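Local coordinates for protein kinase domain-containing protein (Chaetomium thermophilum, PDB 6Z3U) that probably transfers phosphate from ATP to serine and threonine residues, as the cyclin-dependent kinase subunit of the CAK complex, at residues G101-V106 and K122-Q127; R140-L145 and L168-E173; L266-R271 and P327-P332; N319-S324 and Q365-K370. One frame throughout, in Å; residues are numbered along the deposited sequence.

Contact 1. Residues G101-V106 and K122-Q127; sequences GTYANV and KKIKVQ
K125 turns its CG anti to its own carbonyl carbon (chi1 -56°). The extended chain beyond then runs past the backbone of G101 and T102. Its CD lies 3.4 Å from T102 O, and its CE 3.5 Å from G101 O. With CG anti to the backbone N (chi1 -180°), K122 lays CG against A104 CB at 3.5 Å. Y103 CE1 meets I124 CG2 at 3.9 Å, the two side chains alongside and pointing the same way. The strands pair antiparallel: N105 and K123 exchange two backbone bonds, and K125 N donates to Y103 O at 3.0 Å. Shortening K125 to alanine is likely to strip the carbonyls of G101 and T102 of their aliphatic cover and let the loop shift. The loop is the glycine-rich lid predicted to bind ATP. V106 pairs onward with G99, while K122 and I124 bond to L170 and L168 of strand 168-172. Helix 136-148 borders Y103 through D137 and E141.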
loop_
_atom_site.group_PDB
_atom_site.type_symbol
_atom_site.label_atom_id
_atom_site.label_comp_id
_atom_site.label_asym_id
_atom_site.label_seq_id
_atom_site.Cartn_x
_atom_site.Cartn_y
_atom_site.Cartn_z
ATOM N N GLY B 101 -16.937 11.655 -15.527
ATOM C CA GLY B 101 -15.874 10.919 -16.184
ATOM C C GLY B 101 -16.193 9.441 -16.234
ATOM O O GLY B 101 -16.999 8.926 -15.452
ATOM N N THR B 102 -15.536 8.766 -17.182
ATOM C CA THR B 102 -15.718 7.327 -17.332
ATOM C C THR B 102 -15.083 6.556 -16.183
ATOM O O THR B 102 -15.606 5.515 -15.771
ATOM C CB THR B 102 -15.124 6.862 -18.665
ATOM O OG1 THR B 102 -13.724 7.167 -18.698
ATOM C CG2 THR B 102 -15.815 7.552 -19.832
ATOM N N TYR B 103 -13.960 7.047 -15.653
ATOM C CA TYR B 103 -13.303 6.363 -14.545
ATOM C C TYR B 103 -14.007 6.647 -13.224
ATOM O O TYR B 103 -14.246 5.725 -12.435
ATOM C CB TYR B 103 -11.828 6.773 -14.481
ATOM C CG TYR B 103 -11.196 6.688 -13.102
ATOM C CD1 TYR B 103 -10.858 5.461 -12.539
ATOM C CD2 TYR B 103 -10.919 7.839 -12.370
ATOM C CE1 TYR B 103 -10.276 5.382 -11.280
ATOM C CE2 TYR B 103 -10.336 7.768 -11.110
ATOM C CZ TYR B 103 -10.016 6.537 -10.572
ATOM O OH TYR B 103 -9.438 6.462 -9.323
ATOM N N ALA B 104 -14.367 7.905 -12.974
ATOM C CA ALA B 104 -14.972 8.282 -11.707
ATOM C C ALA B 104 -15.881 9.484 -11.906
ATOM O O ALA B 104 -15.738 10.248 -12.865
ATOM C CB ALA B 104 -13.906 8.599 -10.649
ATOM N N ASN B 105 -16.822 9.641 -10.978
ATOM C CA ASN B 105 -17.686 10.811 -10.900
ATOM C C ASN B 105 -17.536 11.420 -9.515
ATOM O O ASN B 105 -17.577 10.702 -8.510
ATOM C CB ASN B 105 -19.152 10.455 -11.169
ATOM C CG ASN B 105 -19.424 10.168 -12.633
ATOM O OD1 ASN B 105 -18.643 10.544 -13.507
ATOM N ND2 ASN B 105 -20.541 9.504 -12.909
ATOM N N VAL B 106 -17.356 12.737 -9.466
ATOM C CA VAL B 106 -17.138 13.464 -8.223
ATOM C C VAL B 106 -18.411 14.215 -7.867
ATOM O O VAL B 106 -18.999 14.891 -8.720
ATOM C CB VAL B 106 -15.953 14.436 -8.347
ATOM C CG1 VAL B 106 -15.601 15.010 -6.986
ATOM C CG2 VAL B 106 -14.763 13.737 -8.978
ATOM N N LYS B 122 -15.990 10.686 -4.514
ATOM C CA LYS B 122 -15.586 10.189 -5.820
ATOM C C LYS B 122 -16.212 8.814 -6.012
ATOM O O LYS B 122 -15.898 7.875 -5.273
ATOM C CB LYS B 122 -14.065 10.109 -5.944
ATOM C CG LYS B 122 -13.592 9.599 -7.306
ATOM C CD LYS B 122 -12.098 9.295 -7.340
ATOM C CE LYS B 122 -11.258 10.555 -7.389
ATOM N NZ LYS B 122 -9.809 10.228 -7.521
ATOM N N LYS B 123 -17.100 8.699 -6.992
ATOM C CA LYS B 123 -17.774 7.440 -7.288
ATOM C C LYS B 123 -16.987 6.781 -8.412
ATOM O O LYS B 123 -17.109 7.157 -9.580
ATOM C CB LYS B 123 -19.231 7.660 -7.673
ATOM C CG LYS B 123 -20.002 6.369 -7.907
ATOM C CD LYS B 123 -21.502 6.591 -7.808
ATOM C CE LYS B 123 -22.265 5.279 -7.888
ATOM N NZ LYS B 123 -23.715 5.457 -7.591
ATOM N N ILE B 124 -16.176 5.797 -8.046
ATOM C CA ILE B 124 -15.349 5.077 -9.006
ATOM C C ILE B 124 -16.223 4.035 -9.687
ATOM O O ILE B 124 -16.812 3.172 -9.025
ATOM C CB ILE B 124 -14.141 4.425 -8.322
ATOM C CG1 ILE B 124 -13.316 5.477 -7.578
ATOM C CG2 ILE B 124 -13.273 3.710 -9.351
ATOM C CD1 ILE B 124 -12.272 4.889 -6.652
ATOM N N LYS B 125 -16.318 4.112 -11.009
ATOM C CA LYS B 125 -17.110 3.146 -11.762
ATOM C C LYS B 125 -16.264 1.887 -11.873
ATOM O O LYS B 125 -15.401 1.775 -12.748
ATOM C CB LYS B 125 -17.494 3.702 -13.125
ATOM C CG LYS B 125 -18.230 5.033 -13.054
ATOM C CD LYS B 125 -18.773 5.453 -14.413
ATOM C CE LYS B 125 -19.511 6.783 -14.332
ATOM N NZ LYS B 125 -20.249 7.101 -15.587
ATOM N N VAL B 126 -16.512 0.936 -10.964
ATOM C CA VAL B 126 -15.728 -0.296 -10.908
ATOM C C VAL B 126 -15.640 -0.950 -12.276
ATOM O O VAL B 126 -14.665 -1.655 -12.574
ATOM C CB VAL B 126 -16.332 -1.249 -9.849
ATOM C CG1 VAL B 126 -16.427 -2.686 -10.367
ATOM C CG2 VAL B 126 -15.504 -1.199 -8.567
ATOM N N GLN B 127 -16.633 -0.727 -13.135
ATOM C CA GLN B 127 -16.621 -1.237 -14.502
ATOM C C GLN B 127 -16.365 -0.036 -15.411
ATOM O O GLN B 127 -17.283 0.729 -15.720
ATOM C CB GLN B 127 -17.927 -1.951 -14.851
ATOM C CG GLN B 127 -19.220 -1.198 -14.524
ATOM C CD GLN B 127 -19.676 -1.370 -13.084
ATOM O OE1 GLN B 127 -19.475 -2.423 -12.476
ATOM N NE2 GLN B 127 -20.326 -0.342 -12.545
#

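Contact 2. Residues R140-L145 and L168-E173; sequences RELKYL and LNLVLE
L142 and L170 stand opposite each other, CA atoms 8.3 Å apart, where helix 140-145 passes strand 168-172 with axes 10.8 Å apart at 36°. The contact is wholly buried and made almost entirely by leucine methyls. L142 forks between two partners. Its CD1 packs on L170 CD2 at 3.5 Å, the two side chains at a slant. Its CD2 meets L168 CD2 tip to tip at 3.9 Å. L168 reaches there with CG anti to the backbone N (chi1 -173°). One turn on, L145 CD1 approaches L172 CD2 at 4.2 Å. E141 skirts the leucines, its OE1 4.4 Å from L170 CD1. Its carboxylate is engaged outside these two segments: OE1 forms a salt bridge with K122 NZ, and OE2 accepts from F239 N. F181 of the cyclin chain packs on both L142 and L168, so the partner subunit closes that end of the layer. This is the C-helix of a protein kinase set against the N-lobe sheet. The hold of E141 on K122 marks the helix as turned inward. L145 also touches F239 of the DFG motif, as in the regulatory spine of an active-like kinase.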
loop_
_atom_site.group_PDB
_atom_site.type_symbol
_atom_site.label_atom_id
_atom_site.label_comp_id
_atom_site.label_asym_id
_atom_site.label_seq_id
_atom_site.Cartn_x
_atom_site.Cartn_y
_atom_site.Cartn_z
ATOM N N ARG B 140 -4.620 1.010 -6.032
ATOM C CA ARG B 140 -3.511 1.775 -5.472
ATOM C C ARG B 140 -4.016 2.921 -4.604
ATOM O O ARG B 140 -3.524 3.131 -3.488
ATOM C CB ARG B 140 -2.618 2.301 -6.597
ATOM C CG ARG B 140 -1.746 1.233 -7.240
ATOM C CD ARG B 140 -1.189 1.672 -8.583
ATOM N NE ARG B 140 -0.239 0.696 -9.111
ATOM C CZ ARG B 140 0.036 0.530 -10.402
ATOM N NH1 ARG B 140 -0.577 1.267 -11.321
ATOM N NH2 ARG B 140 0.922 -0.383 -10.774
ATOM N N GLU B 141 -4.992 3.682 -5.103
ATOM C CA GLU B 141 -5.536 4.782 -4.316
ATOM C C GLU B 141 -6.103 4.274 -2.996
ATOM O O GLU B 141 -5.856 4.852 -1.934
ATOM C CB GLU B 141 -6.611 5.521 -5.117
ATOM C CG GLU B 141 -6.072 6.354 -6.276
ATOM C CD GLU B 141 -6.609 7.774 -6.282
ATOM O OE1 GLU B 141 -7.782 7.965 -6.668
ATOM O OE2 GLU B 141 -5.855 8.699 -5.910
ATOM N N LEU B 142 -6.862 3.180 -3.048
ATOM C CA LEU B 142 -7.477 2.648 -1.836
ATOM C C LEU B 142 -6.424 2.255 -0.809
ATOM O O LEU B 142 -6.614 2.455 0.396
ATOM C CB LEU B 142 -8.355 1.449 -2.196
ATOM C CG LEU B 142 -9.602 1.200 -1.349
ATOM C CD1 LEU B 142 -10.424 2.467 -1.206
ATOM C CD2 LEU B 142 -10.440 0.092 -1.972
ATOM N N LYS B 143 -5.307 1.691 -1.267
ATOM C CA LYS B 143 -4.268 1.229 -0.356
ATOM C C LYS B 143 -3.456 2.387 0.210
ATOM O O LYS B 143 -3.320 2.521 1.430
ATOM C CB LYS B 143 -3.351 0.242 -1.085
ATOM C CG LYS B 143 -2.156 -0.244 -0.274
ATOM C CD LYS B 143 -1.227 -1.109 -1.125
ATOM C CE LYS B 143 -0.028 -1.601 -0.326
ATOM N NZ LYS B 143 0.956 -2.326 -1.180
ATOM N N TYR B 144 -2.913 3.239 -0.660
ATOM C CA TYR B 144 -1.901 4.194 -0.225
ATOM C C TYR B 144 -2.499 5.452 0.387
ATOM O O TYR B 144 -1.881 6.053 1.274
ATOM C CB TYR B 144 -0.991 4.545 -1.401
ATOM C CG TYR B 144 -0.182 3.363 -1.884
ATOM C CD1 TYR B 144 0.577 2.610 -0.996
ATOM C CD2 TYR B 144 -0.190 2.986 -3.219
ATOM C CE1 TYR B 144 1.314 1.523 -1.425
ATOM C CE2 TYR B 144 0.544 1.899 -3.659
ATOM C CZ TYR B 144 1.295 1.172 -2.757
ATOM O OH TYR B 144 2.027 0.090 -3.187
ATOM N N LEU B 145 -3.686 5.871 -0.055
ATOM C CA LEU B 145 -4.329 7.016 0.584
ATOM C C LEU B 145 -4.640 6.718 2.046
ATOM O O LEU B 145 -4.547 7.603 2.904
ATOM C CB LEU B 145 -5.598 7.402 -0.175
ATOM C CG LEU B 145 -5.387 8.071 -1.536
ATOM C CD1 LEU B 145 -6.722 8.319 -2.218
ATOM C CD2 LEU B 145 -4.619 9.374 -1.392
ATOM N N LEU B 168 -17.522 1.584 -6.225
ATOM C CA LEU B 168 -16.640 2.008 -5.147
ATOM C C LEU B 168 -16.742 3.517 -4.963
ATOM O O LEU B 168 -16.719 4.271 -5.943
ATOM C CB LEU B 168 -15.199 1.606 -5.445
ATOM C CG LEU B 168 -14.185 1.845 -4.328
ATOM C CD1 LEU B 168 -14.549 1.037 -3.093
ATOM C CD2 LEU B 168 -12.783 1.503 -4.803
ATOM N N ASN B 169 -16.846 3.953 -3.712
ATOM C CA ASN B 169 -16.991 5.365 -3.386
ATOM C C ASN B 169 -15.903 5.777 -2.410
ATOM O O ASN B 169 -15.666 5.090 -1.411
ATOM C CB ASN B 169 -18.371 5.660 -2.787
ATOM C CG ASN B 169 -19.502 5.306 -3.728
ATOM O OD1 ASN B 169 -19.979 4.174 -3.738
ATOM N ND2 ASN B 169 -19.936 6.276 -4.527
ATOM N N LEU B 170 -15.246 6.895 -2.704
ATOM C CA LEU B 170 -14.206 7.452 -1.850
ATOM C C LEU B 170 -14.678 8.794 -1.310
ATOM O O LEU B 170 -14.920 9.728 -2.083
ATOM C CB LEU B 170 -12.901 7.633 -2.618
ATOM C CG LEU B 170 -12.331 6.402 -3.319
ATOM C CD1 LEU B 170 -10.990 6.747 -3.950
ATOM C CD2 LEU B 170 -12.197 5.238 -2.354
ATOM N N VAL B 171 -14.790 8.894 0.008
ATOM C CA VAL B 171 -15.127 10.149 0.668
ATOM C C VAL B 171 -13.812 10.859 0.961
ATOM O O VAL B 171 -13.038 10.422 1.815
ATOM C CB VAL B 171 -15.939 9.917 1.946
ATOM C CG1 VAL B 171 -16.412 11.241 2.519
ATOM C CG2 VAL B 171 -17.119 8.997 1.665
ATOM N N LEU B 172 -13.558 11.952 0.246
ATOM C CA LEU B 172 -12.268 12.618 0.263
ATOM C C LEU B 172 -12.401 14.040 0.786
ATOM O O LEU B 172 -13.496 14.606 0.859
ATOM C CB LEU B 172 -11.648 12.654 -1.141
ATOM C CG LEU B 172 -11.359 11.305 -1.792
ATOM C CD1 LEU B 172 -11.267 11.455 -3.296
ATOM C CD2 LEU B 172 -10.072 10.726 -1.243
ATOM N N GLU B 173 -11.254 14.611 1.146
ATOM C CA GLU B 173 -11.196 16.011 1.533
ATOM C C GLU B 173 -11.772 16.880 0.423
ATOM O O GLU B 173 -11.519 16.652 -0.761
ATOM C CB GLU B 173 -9.749 16.414 1.817
ATOM C CG GLU B 173 -9.519 17.046 3.175
ATOM C CD GLU B 173 -8.077 17.475 3.376
ATOM O OE1 GLU B 173 -7.186 16.600 3.346
ATOM O OE2 GLU B 173 -7.834 18.687 3.558
#

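Contact 3. Residues L266-R271 and P327-P332; sequences LLFGAR and PEWWDP
W329 presents an edge to one face of the F268 ring, with its CD1 above the ring centre. The pair is edge-to-face: the phenyl and the five-membered ring have centroids 5.1 Å apart and planes at 58°. W330 adds its backbone here, its carbonyl O lying 3.6 Å from F268 CE1 and oblique to the ring. P332 N lies over one face of the W330 indole, toward its rim. F268 holds its ring in place with CG anti to the carbonyl carbon (chi1 -62°). Beside the rings the two backbones run in nearly opposite directions. One hydrogen bond joins them, from E328 N to F268 O at 2.8 Å. F268 CA returns a CA-H...O contact to E328 O, at 3.6 Å. Further along, the P327 ring rests on the next peptide, with CG 3.2 Å from G269 O. Its CG also touches R271 CG, at 4.2 Å. E328 extends past G269, its OE2 3.6 Å from G269 CA. The helix ends here in a Schellman motif with G269, at positive phi, as the C-prime residue: G269 N bonds to L266 O, and A270 N to E265 O. The short helix 264-267 begins in the motif that closes the activation segment, P264 and E265 being part of it. Segment 327-332 belongs to the insert characteristic of CMGC kinases, between helices 301-311 and 353-363.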
loop_
_atom_site.group_PDB
_atom_site.type_symbol
_atom_site.label_atom_id
_atom_site.label_comp_id
_atom_site.label_asym_id
_atom_site.label_seq_id
_atom_site.Cartn_x
_atom_site.Cartn_y
_atom_site.Cartn_z
ATOM N N LEU B 266 14.360 6.606 -15.776
ATOM C CA LEU B 266 13.139 5.942 -16.221
ATOM C C LEU B 266 12.995 6.020 -17.736
ATOM O O LEU B 266 12.530 5.065 -18.368
ATOM C CB LEU B 266 11.921 6.559 -15.533
ATOM C CG LEU B 266 11.362 5.791 -14.331
ATOM C CD1 LEU B 266 12.466 5.348 -13.382
ATOM C CD2 LEU B 266 10.337 6.635 -13.587
ATOM N N LEU B 267 13.402 7.143 -18.336
ATOM C CA LEU B 267 13.428 7.228 -19.791
ATOM C C LEU B 267 14.322 6.150 -20.384
ATOM O O LEU B 267 14.064 5.664 -21.491
ATOM C CB LEU B 267 13.913 8.613 -20.229
ATOM C CG LEU B 267 12.941 9.784 -20.046
ATOM C CD1 LEU B 267 13.685 11.101 -20.051
ATOM C CD2 LEU B 267 11.878 9.780 -21.132
ATOM N N PHE B 268 15.363 5.752 -19.660
ATOM C CA PHE B 268 16.275 4.708 -20.103
ATOM C C PHE B 268 15.809 3.310 -19.708
ATOM O O PHE B 268 16.567 2.350 -19.873
ATOM C CB PHE B 268 17.674 4.974 -19.543
ATOM C CG PHE B 268 18.281 6.275 -20.010
ATOM C CD1 PHE B 268 17.953 6.812 -21.246
ATOM C CD2 PHE B 268 19.176 6.961 -19.207
ATOM C CE1 PHE B 268 18.511 8.001 -21.672
ATOM C CE2 PHE B 268 19.736 8.151 -19.630
ATOM C CZ PHE B 268 19.401 8.671 -20.862
ATOM N N GLY B 269 14.586 3.172 -19.204
ATOM C CA GLY B 269 14.045 1.859 -18.916
ATOM C C GLY B 269 14.530 1.232 -17.633
ATOM O O GLY B 269 14.500 0.002 -17.507
ATOM N N ALA B 270 14.960 2.035 -16.663
ATOM C CA ALA B 270 15.478 1.492 -15.415
ATOM C C ALA B 270 14.398 0.711 -14.678
ATOM O O ALA B 270 13.241 1.132 -14.604
ATOM C CB ALA B 270 16.011 2.614 -14.525
ATOM N N ARG B 271 14.790 -0.440 -14.129
ATOM C CA ARG B 271 13.875 -1.326 -13.426
ATOM C C ARG B 271 14.124 -1.387 -11.926
ATOM O O ARG B 271 13.303 -1.964 -11.206
ATOM C CB ARG B 271 13.973 -2.750 -13.995
ATOM C CG ARG B 271 14.008 -2.820 -15.515
ATOM C CD ARG B 271 12.650 -2.514 -16.123
ATOM N NE ARG B 271 11.676 -3.564 -15.836
ATOM C CZ ARG B 271 10.422 -3.562 -16.276
ATOM N NH1 ARG B 271 9.611 -4.563 -15.964
ATOM N NH2 ARG B 271 9.977 -2.562 -17.027
ATOM N N PRO B 327 18.400 -0.677 -19.766
ATOM C CA PRO B 327 17.667 -1.502 -20.741
ATOM C C PRO B 327 17.257 -0.766 -22.003
ATOM O O PRO B 327 17.193 -1.384 -23.073
ATOM C CB PRO B 327 16.437 -1.964 -19.945
ATOM C CG PRO B 327 16.876 -1.931 -18.521
ATOM C CD PRO B 327 17.811 -0.760 -18.416
ATOM N N GLU B 328 16.965 0.528 -21.915
ATOM C CA GLU B 328 16.492 1.307 -23.052
ATOM C C GLU B 328 17.272 2.605 -23.176
ATOM O O GLU B 328 16.721 3.657 -23.515
ATOM C CB GLU B 328 14.995 1.587 -22.934
ATOM C CG GLU B 328 14.127 0.345 -23.046
ATOM C CD GLU B 328 12.696 0.596 -22.616
ATOM O OE1 GLU B 328 11.957 1.263 -23.370
ATOM O OE2 GLU B 328 12.315 0.130 -21.520
ATOM N N TRP B 329 18.569 2.553 -22.891
ATOM C CA TRP B 329 19.413 3.727 -23.062
ATOM C C TRP B 329 19.406 4.175 -24.517
ATOM O O TRP B 329 19.538 3.360 -25.433
ATOM C CB TRP B 329 20.841 3.424 -22.621
ATOM C CG TRP B 329 21.803 4.510 -22.981
ATOM C CD1 TRP B 329 22.010 5.678 -22.310
ATOM C CD2 TRP B 329 22.681 4.537 -24.112
ATOM N NE1 TRP B 329 22.969 6.427 -22.946
ATOM C CE2 TRP B 329 23.395 5.749 -24.056
ATOM C CE3 TRP B 329 22.934 3.651 -25.163
ATOM C CZ2 TRP B 329 24.347 6.098 -25.013
ATOM C CZ3 TRP B 329 23.878 4.000 -26.111
ATOM C CH2 TRP B 329 24.573 5.213 -26.030
ATOM N N TRP B 330 19.260 5.480 -24.725
ATOM C CA TRP B 330 19.282 6.042 -26.066
ATOM C C TRP B 330 19.898 7.430 -26.008
ATOM O O TRP B 330 19.731 8.161 -25.028
ATOM C CB TRP B 330 17.881 6.103 -26.678
ATOM C CG TRP B 330 17.866 6.705 -28.045
ATOM C CD1 TRP B 330 18.099 6.063 -29.227
ATOM C CD2 TRP B 330 17.601 8.072 -28.376
ATOM N NE1 TRP B 330 17.997 6.948 -30.273
ATOM C CE2 TRP B 330 17.692 8.188 -29.776
ATOM C CE3 TRP B 330 17.294 9.210 -27.623
ATOM C CZ2 TRP B 330 17.486 9.393 -30.441
ATOM C CZ3 TRP B 330 17.091 10.407 -28.284
ATOM C CH2 TRP B 330 17.188 10.490 -29.678
ATOM N N ASP B 331 20.626 7.780 -27.067
ATOM C CA ASP B 331 21.292 9.065 -27.175
ATOM C C ASP B 331 21.061 9.602 -28.581
ATOM O O ASP B 331 21.114 8.832 -29.552
ATOM C CB ASP B 331 22.796 8.942 -26.900
ATOM C CG ASP B 331 23.477 10.287 -26.780
ATOM O OD1 ASP B 331 23.212 10.998 -25.787
ATOM O OD2 ASP B 331 24.273 10.635 -27.678
ATOM N N PRO B 332 20.796 10.906 -28.732
ATOM C CA PRO B 332 20.535 11.447 -30.077
ATOM C C PRO B 332 21.741 11.412 -31.000
ATOM O O PRO B 332 21.593 11.723 -32.189
ATOM C CB PRO B 332 20.095 12.891 -29.801
ATOM C CG PRO B 332 20.692 13.229 -28.476
ATOM C CD PRO B 332 20.711 11.948 -27.691
#

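Contact 4. Residues N319-S324 and Q365-K370; sequences NWPGVS and QLDPKK
W320 lays one face of its indole on the backbone of L366 to P368. D367 CA points into the five-membered ring as a CH-pi contact, 3.9 Å from its centroid and 12° off the normal. L366 O sits over the same face toward the rim, 3.2 Å from W320 CZ3, and P368 CD meets W320 CZ2 at 3.3 Å. The D367 carboxylate lies almost flat over the pyrrole side, its plane 19° from the ring and its CG 3.4 Å from W320 CD1. The other face carries V323 CG2. CG anti to the backbone N (chi1 -170°) sets the indole between V323 and the 366-368 backbone. Without the indole, as with an alanine here, a gap would probably open between V323 and the D367 backbone, and T38 O of the RING-type chain would lose the N-H donor it has in W320 NE1. The tryptophan belongs to the CMGC insert of the C-lobe, and 365-370 follows helix 353-363. The second shell fixes both loops. A type II turn runs from W320 to V323, closed by V323 N to W320 O at 3.0 Å, and G322 N is held by E317. D367 OD1 accepts K369 N at 3.2 Å, an Asx turn. R371 bonds to the carbonyls of Q365 and L366, while the side-chain amide of N319 is held by T316 N and T314 O.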
loop_
_atom_site.group_PDB
_atom_site.type_symbol
_atom_site.label_atom_id
_atom_site.label_comp_id
_atom_site.label_asym_id
_atom_site.label_seq_id
_atom_site.Cartn_x
_atom_site.Cartn_y
_atom_site.Cartn_z
ATOM N N ASN B 319 29.840 11.022 -15.894
ATOM C CA ASN B 319 29.005 11.600 -14.852
ATOM C C ASN B 319 27.984 10.620 -14.295
ATOM O O ASN B 319 27.344 10.925 -13.284
ATOM C CB ASN B 319 28.276 12.837 -15.392
ATOM C CG ASN B 319 27.409 12.527 -16.603
ATOM O OD1 ASN B 319 26.803 11.461 -16.692
ATOM N ND2 ASN B 319 27.350 13.464 -17.540
ATOM N N TRP B 320 27.829 9.452 -14.913
ATOM C CA TRP B 320 26.782 8.498 -14.538
ATOM C C TRP B 320 27.233 7.103 -14.942
ATOM O O TRP B 320 26.787 6.551 -15.954
ATOM C CB TRP B 320 25.456 8.860 -15.207
ATOM C CG TRP B 320 24.265 8.090 -14.723
ATOM C CD1 TRP B 320 24.257 7.014 -13.880
ATOM C CD2 TRP B 320 22.897 8.340 -15.066
ATOM N NE1 TRP B 320 22.967 6.583 -13.676
ATOM C CE2 TRP B 320 22.114 7.380 -14.395
ATOM C CE3 TRP B 320 22.259 9.284 -15.877
ATOM C CZ2 TRP B 320 20.728 7.339 -14.506
ATOM C CZ3 TRP B 320 20.883 9.242 -15.985
ATOM C CH2 TRP B 320 20.132 8.278 -15.304
ATOM N N PRO B 321 28.137 6.503 -14.167
ATOM C CA PRO B 321 28.669 5.187 -14.544
ATOM C C PRO B 321 27.561 4.167 -14.759
ATOM O O PRO B 321 26.629 4.052 -13.960
ATOM C CB PRO B 321 29.557 4.815 -13.351
ATOM C CG PRO B 321 29.949 6.118 -12.752
ATOM C CD PRO B 321 28.766 7.023 -12.941
ATOM N N GLY B 322 27.675 3.419 -15.855
ATOM C CA GLY B 322 26.720 2.391 -16.193
ATOM C C GLY B 322 25.467 2.882 -16.878
ATOM O O GLY B 322 24.584 2.066 -17.165
ATOM N N VAL B 323 25.357 4.185 -17.147
ATOM C CA VAL B 323 24.137 4.715 -17.750
ATOM C C VAL B 323 23.886 4.063 -19.106
ATOM O O VAL B 323 22.753 3.688 -19.429
ATOM C CB VAL B 323 24.219 6.250 -17.860
ATOM C CG1 VAL B 323 25.356 6.669 -18.780
ATOM C CG2 VAL B 323 22.891 6.825 -18.339
ATOM N N SER B 324 24.939 3.905 -19.910
ATOM C CA SER B 324 24.801 3.310 -21.235
ATOM C C SER B 324 24.395 1.841 -21.187
ATOM O O SER B 324 24.151 1.250 -22.245
ATOM C CB SER B 324 26.112 3.450 -22.009
ATOM O OG SER B 324 27.165 2.768 -21.348
ATOM N N GLN B 365 19.784 16.460 -10.898
ATOM C CA GLN B 365 21.013 15.728 -11.160
ATOM C C GLN B 365 20.703 14.510 -12.019
ATOM O O GLN B 365 19.764 13.761 -11.734
ATOM C CB GLN B 365 21.679 15.301 -9.853
ATOM C CG GLN B 365 22.169 16.463 -9.006
ATOM C CD GLN B 365 23.234 17.274 -9.712
ATOM O OE1 GLN B 365 24.347 16.799 -9.939
ATOM N NE2 GLN B 365 22.893 18.503 -10.076
ATOM N N LEU B 366 21.502 14.310 -13.067
ATOM C CA LEU B 366 21.247 13.211 -13.991
ATOM C C LEU B 366 21.334 11.868 -13.281
ATOM O O LEU B 366 20.402 11.056 -13.343
ATOM C CB LEU B 366 22.234 13.280 -15.155
ATOM C CG LEU B 366 22.116 14.545 -16.006
ATOM C CD1 LEU B 366 23.320 14.694 -16.915
ATOM C CD2 LEU B 366 20.832 14.520 -16.817
ATOM N N ASP B 367 22.439 11.617 -12.595
ATOM C CA ASP B 367 22.598 10.364 -11.868
ATOM C C ASP B 367 21.728 10.400 -10.618
ATOM O O ASP B 367 21.960 11.241 -9.740
ATOM C CB ASP B 367 24.063 10.157 -11.504
ATOM C CG ASP B 367 24.342 8.765 -10.986
ATOM O OD1 ASP B 367 23.381 8.043 -10.651
ATOM O OD2 ASP B 367 25.531 8.388 -10.924
ATOM N N PRO B 368 20.723 9.527 -10.488
ATOM C CA PRO B 368 19.842 9.605 -9.309
ATOM C C PRO B 368 20.568 9.409 -7.994
ATOM O O PRO B 368 20.042 9.813 -6.949
ATOM C CB PRO B 368 18.815 8.490 -9.557
ATOM C CG PRO B 368 19.469 7.565 -10.518
ATOM C CD PRO B 368 20.358 8.410 -11.377
ATOM N N LYS B 369 21.753 8.798 -8.009
ATOM C CA LYS B 369 22.492 8.587 -6.769
ATOM C C LYS B 369 22.964 9.904 -6.161
ATOM O O LYS B 369 22.991 10.040 -4.933
ATOM C CB LYS B 369 23.678 7.659 -7.030
ATOM C CG LYS B 369 23.270 6.260 -7.475
ATOM C CD LYS B 369 24.473 5.407 -7.840
ATOM C CE LYS B 369 25.044 5.786 -9.202
ATOM N NZ LYS B 369 26.332 5.086 -9.504
ATOM N N LYS B 370 23.326 10.881 -6.993
ATOM C CA LYS B 370 23.743 12.195 -6.519
ATOM C C LYS B 370 22.602 13.203 -6.503
ATOM O O LYS B 370 22.834 14.380 -6.209
ATOM C CB LYS B 370 24.899 12.729 -7.379
ATOM C CG LYS B 370 24.561 12.956 -8.851
ATOM C CD LYS B 370 25.828 13.107 -9.703
ATOM C CE LYS B 370 25.504 13.398 -11.174
ATOM N NZ LYS B 370 25.080 14.814 -11.428
#

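How the contacts relate
The contacts form two pairs, one in each lobe of the kinase. Contacts 1 and 2 have centres 12 Å apart and share the five-stranded N-lobe sheet, where strands 118-124 and 168-172 are neighbours. Contact 1 closes along the chain before contact 2 opens. Together they link the ATP lid to the C-helix, which the cyclin chain touches. Contacts 3 and 4 also have centres 12 Å apart, in the C-lobe, but their segments alternate along the chain. They meet where F268 and W329 pack on 323-324, and both touch the RING-type chain. Centres of contacts 1 and 4 are about 40 Å apart. At contacts 2 and 4, the cyclin and RING-type chains touch the kinase on opposite sides of its centre.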